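Local coordinates for protein neuraminidase (Influenza A virus, PDB 4K3Y) that adopts the neuraminidase beta-propeller fold but, as a neuraminidase-like protein of a bat influenza virus, probably lacks the sialidase activity of its relatives, at residues Tyr157-Asp162 / His171-Leu176. Residues are numbered along the deposited sequence; the frame is centred on the assembly and turned at random.
Sequences YTIIAD and HRLYRL
T158 pairs with Y174 and I160 with R172 as the hydrogen-bonded positions of two antiparallel strands, 157-162 and 171-176, whose local axes, over these segments, point 149° apart. Each pair is closed by two N-H...O=C bonds: T158 N to Y174 O is 3.0 Å and Y174 N to T158 O 2.8 Å, and the I160-R172 pair is joined in the same way. The alternating non-hydrogen-bonded pairs are Y157-R175, I159-L173 and A161-H171; here CA-H groups add weaker contacts, as from I159 CA to R172 O. On the face carrying these three pairs, the Y157 ring and R175 side chain lie alongside each other, Y157 CE2 3.8 Å from R175 CB. The arginine chain bends at chi3, which brings NH1 to the edge of the ring, in its plane; ring and guanidinium are turned 74° from each other. Farther along, I159 CG1 meets L173 CD2 at 4.1 Å, and H171 ND1 sits 3.5 Å from A161 CB. On the reverse face T158 CG2 reaches Y174 CB at 3.9 Å and also touches L176 CD1. With Y174 CG set beside its own backbone N (chi1 -76°), the side chains of Y174 and I160 cross at about a right angle, Y174 CE1 lying 4.1 Å from I160 CB. R175 NE and NH1 donate hydrogen bonds to A182 O and Q226 O, and T158 OG1 is hydrogen-bonded to Q145 OE1. I159 and L173 pack on L222 and F224 of strand 221-224, respectively, whereas I160 and Y174 pack on I134 of strand 129-134. This hairpin thus forms the two middle strands (second and third) of a four-stranded antiparallel blade, sandwiched between its neighbours in the six-bladed neuraminidase propeller.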
ATOM      1  N   TYR C 157      16.741  19.150  16.339  1.00 72.18           N
ATOM      2  CA  TYR C 157      17.602  20.292  16.015  1.00 63.93           C
ATOM      3  C   TYR C 157      17.893  20.400  14.503  1.00 62.22           C
ATOM      4  O   TYR C 157      18.027  19.393  13.802  1.00 60.20           O
ATOM      5  CB  TYR C 157      18.894  20.242  16.840  1.00 47.07           C
ATOM      6  CG  TYR C 157      18.662  20.035  18.328  1.00 67.37           C
ATOM      7  CD1 TYR C 157      18.572  18.751  18.874  1.00 69.30           C
ATOM      8  CD2 TYR C 157      18.530  21.121  19.189  1.00 69.37           C
ATOM      9  CE1 TYR C 157      18.362  18.559  20.235  1.00 67.27           C
ATOM     10  CE2 TYR C 157      18.323  20.938  20.550  1.00 78.05           C
ATOM     11  CZ  TYR C 157      18.240  19.659  21.068  1.00 84.21           C
ATOM     12  OH  TYR C 157      18.032  19.487  22.417  1.00 91.95           O
ATOM     13  N   THR C 158      17.946  21.628  14.001  1.00 62.01           N
ATOM     14  CA  THR C 158      18.248  21.861  12.596  1.00 58.92           C
ATOM     15  C   THR C 158      18.944  23.206  12.451  1.00 62.91           C
ATOM     16  O   THR C 158      18.862  24.049  13.353  1.00 63.72           O
ATOM     17  CB  THR C 158      16.981  21.818  11.711  1.00 72.00           C
ATOM     18  OG1 THR C 158      17.351  21.944  10.329  1.00 82.82           O
ATOM     19  CG2 THR C 158      16.011  22.937  12.084  1.00 58.58           C
ATOM     20  N   ILE C 159      19.639  23.398  11.329  1.00 63.74           N
ATOM     21  CA  ILE C 159      20.341  24.651  11.069  1.00 56.04           C
ATOM     22  C   ILE C 159      19.799  25.301   9.798  1.00 53.94           C
ATOM     23  O   ILE C 159      19.590  24.621   8.800  1.00 67.22           O
ATOM     24  CB  ILE C 159      21.860  24.421  10.982  1.00 50.57           C
ATOM     25  CG1 ILE C 159      22.356  23.789  12.285  1.00 65.24           C
ATOM     26  CG2 ILE C 159      22.586  25.743  10.717  1.00 47.85           C
ATOM     27  CD1 ILE C 159      23.685  23.055  12.192  1.00 64.17           C
ATOM     28  N   ILE C 160      19.551  26.609   9.845  1.00 56.28           N
ATOM     29  CA  ILE C 160      19.007  27.331   8.692  1.00 51.29           C
ATOM     30  C   ILE C 160      19.883  28.511   8.294  1.00 56.59           C
ATOM     31  O   ILE C 160      20.380  29.247   9.147  1.00 66.25           O
ATOM     32  CB  ILE C 160      17.570  27.808   8.953  1.00 55.35           C
ATOM     33  CG1 ILE C 160      16.671  26.596   9.220  1.00 45.18           C
ATOM     34  CG2 ILE C 160      17.031  28.640   7.779  1.00 46.29           C
ATOM     35  CD1 ILE C 160      15.223  26.946   9.389  1.00 65.67           C
ATOM     36  N   ALA C 161      20.066  28.682   6.987  1.00 59.40           N
ATOM     37  CA  ALA C 161      20.938  29.721   6.457  1.00 54.35           C
ATOM     38  C   ALA C 161      20.153  30.902   5.885  1.00 56.87           C
ATOM     39  O   ALA C 161      19.125  30.721   5.225  1.00 59.34           O
ATOM     40  CB  ALA C 161      21.858  29.139   5.400  1.00 53.36           C
ATOM     41  N   ASP C 162      20.658  32.107   6.144  1.00 55.97           N
ATOM     42  CA  ASP C 162      20.138  33.330   5.545  1.00 57.59           C
ATOM     43  C   ASP C 162      21.298  34.082   4.884  1.00 63.55           C
ATOM     44  O   ASP C 162      22.442  33.602   4.883  1.00 64.18           O
ATOM     45  CB  ASP C 162      19.479  34.209   6.610  1.00 63.89           C
ATOM     46  CG  ASP C 162      18.406  35.124   6.041  1.00 75.81           C
ATOM     47  OD1 ASP C 162      18.409  35.388   4.815  1.00 81.55           O
ATOM     48  OD2 ASP C 162      17.557  35.590   6.832  1.00 79.40           O
ATOM     49  N   HIS C 171      23.752  32.189   9.995  1.00 77.06           N
ATOM     50  CA  HIS C 171      23.259  30.838  10.281  1.00 69.85           C
ATOM     51  C   HIS C 171      22.692  30.725  11.695  1.00 70.41           C
ATOM     52  O   HIS C 171      23.192  31.347  12.634  1.00 73.15           O
ATOM     53  CB  HIS C 171      24.365  29.805  10.031  1.00 55.13           C
ATOM     54  CG  HIS C 171      25.052  29.993   8.713  1.00 67.33           C
ATOM     55  ND1 HIS C 171      24.556  29.480   7.534  1.00 68.15           N
ATOM     56  CD2 HIS C 171      26.165  30.689   8.382  1.00 67.33           C
ATOM     57  CE1 HIS C 171      25.349  29.828   6.537  1.00 63.06           C
ATOM     58  NE2 HIS C 171      26.332  30.564   7.024  1.00 67.40           N
ATOM     59  N   ARG C 172      21.632  29.943  11.836  1.00 70.85           N
ATOM     60  CA  ARG C 172      20.949  29.816  13.115  1.00 61.04           C
ATOM     61  C   ARG C 172      20.696  28.376  13.528  1.00 64.28           C
ATOM     62  O   ARG C 172      20.343  27.525  12.707  1.00 63.89           O
ATOM     63  CB  ARG C 172      19.627  30.577  13.078  1.00 58.69           C
ATOM     64  CG  ARG C 172      19.799  32.082  13.145  1.00 55.55           C
ATOM     65  CD  ARG C 172      18.458  32.763  13.104  1.00 60.31           C
ATOM     66  NE  ARG C 172      18.569  34.198  13.336  1.00 73.93           N
ATOM     67  CZ  ARG C 172      17.521  35.006  13.479  1.00 79.51           C
ATOM     68  NH1 ARG C 172      16.289  34.502  13.418  1.00 77.47           N
ATOM     69  NH2 ARG C 172      17.702  36.311  13.690  1.00 60.01           N
ATOM     70  N   LEU C 173      20.883  28.120  14.817  1.00 73.23           N
ATOM     71  CA  LEU C 173      20.575  26.826  15.410  1.00 75.25           C
ATOM     72  C   LEU C 173      19.127  26.804  15.922  1.00 71.39           C
ATOM     73  O   LEU C 173      18.760  27.586  16.789  1.00 71.60           O
ATOM     74  CB  LEU C 173      21.539  26.550  16.560  1.00 73.62           C
ATOM     75  CG  LEU C 173      22.231  25.194  16.528  1.00 84.08           C
ATOM     76  CD1 LEU C 173      22.948  24.941  17.847  1.00 83.60           C
ATOM     77  CD2 LEU C 173      21.227  24.083  16.225  1.00 81.78           C
ATOM     78  N   TYR C 174      18.304  25.914  15.379  1.00 71.73           N
ATOM     79  CA  TYR C 174      16.913  25.815  15.822  1.00 71.19           C
ATOM     80  C   TYR C 174      16.646  24.543  16.630  1.00 72.75           C
ATOM     81  O   TYR C 174      17.072  23.446  16.253  1.00 65.96           O
ATOM     82  CB  TYR C 174      15.941  25.902  14.637  1.00 60.20           C
ATOM     83  CG  TYR C 174      15.754  27.306  14.098  1.00 70.76           C
ATOM     84  CD1 TYR C 174      16.658  27.845  13.187  1.00 83.52           C
ATOM     85  CD2 TYR C 174      14.676  28.090  14.497  1.00 62.08           C
ATOM     86  CE1 TYR C 174      16.504  29.122  12.692  1.00 86.52           C
ATOM     87  CE2 TYR C 174      14.515  29.377  14.005  1.00 67.98           C
ATOM     88  CZ  TYR C 174      15.436  29.885  13.100  1.00 86.58           C
ATOM     89  OH  TYR C 174      15.307  31.156  12.591  1.00 94.92           O
ATOM     90  N   ARG C 175      15.944  24.703  17.750  1.00 66.77           N
ATOM     91  CA  ARG C 175      15.482  23.564  18.528  1.00 64.35           C
ATOM     92  C   ARG C 175      13.972  23.453  18.338  1.00 72.15           C
ATOM     93  O   ARG C 175      13.268  24.465  18.351  1.00 82.51           O
ATOM     94  CB  ARG C 175      15.855  23.732  20.005  1.00 73.83           C
ATOM     95  CG  ARG C 175      14.726  23.420  20.999  1.00 87.34           C
ATOM     96  CD  ARG C 175      15.166  23.422  22.470  1.00 80.98           C
ATOM     97  NE  ARG C 175      15.968  24.588  22.839  1.00 87.25           N
ATOM     98  CZ  ARG C 175      17.171  24.507  23.405  1.00 90.62           C
ATOM     99  NH1 ARG C 175      17.700  23.314  23.668  1.00 95.50           N
ATOM    100  NH2 ARG C 175      17.846  25.609  23.711  1.00 79.85           N
ATOM    101  N   LEU C 176      13.478  22.233  18.140  1.00 66.31           N
ATOM    102  CA  LEU C 176      12.056  22.036  17.869  1.00 72.89           C
ATOM    103  C   LEU C 176      11.437  20.930  18.695  1.00 80.56           C
ATOM    104  O   LEU C 176      11.986  19.827  18.810  1.00 80.57           O
ATOM    105  CB  LEU C 176      11.826  21.721  16.394  1.00 70.13           C
ATOM    106  CG  LEU C 176      12.205  22.807  15.391  1.00 70.83           C
ATOM    107  CD1 LEU C 176      12.727  22.134  14.148  1.00 72.09           C
ATOM    108  CD2 LEU C 176      11.011  23.686  15.053  1.00 71.36           C
TER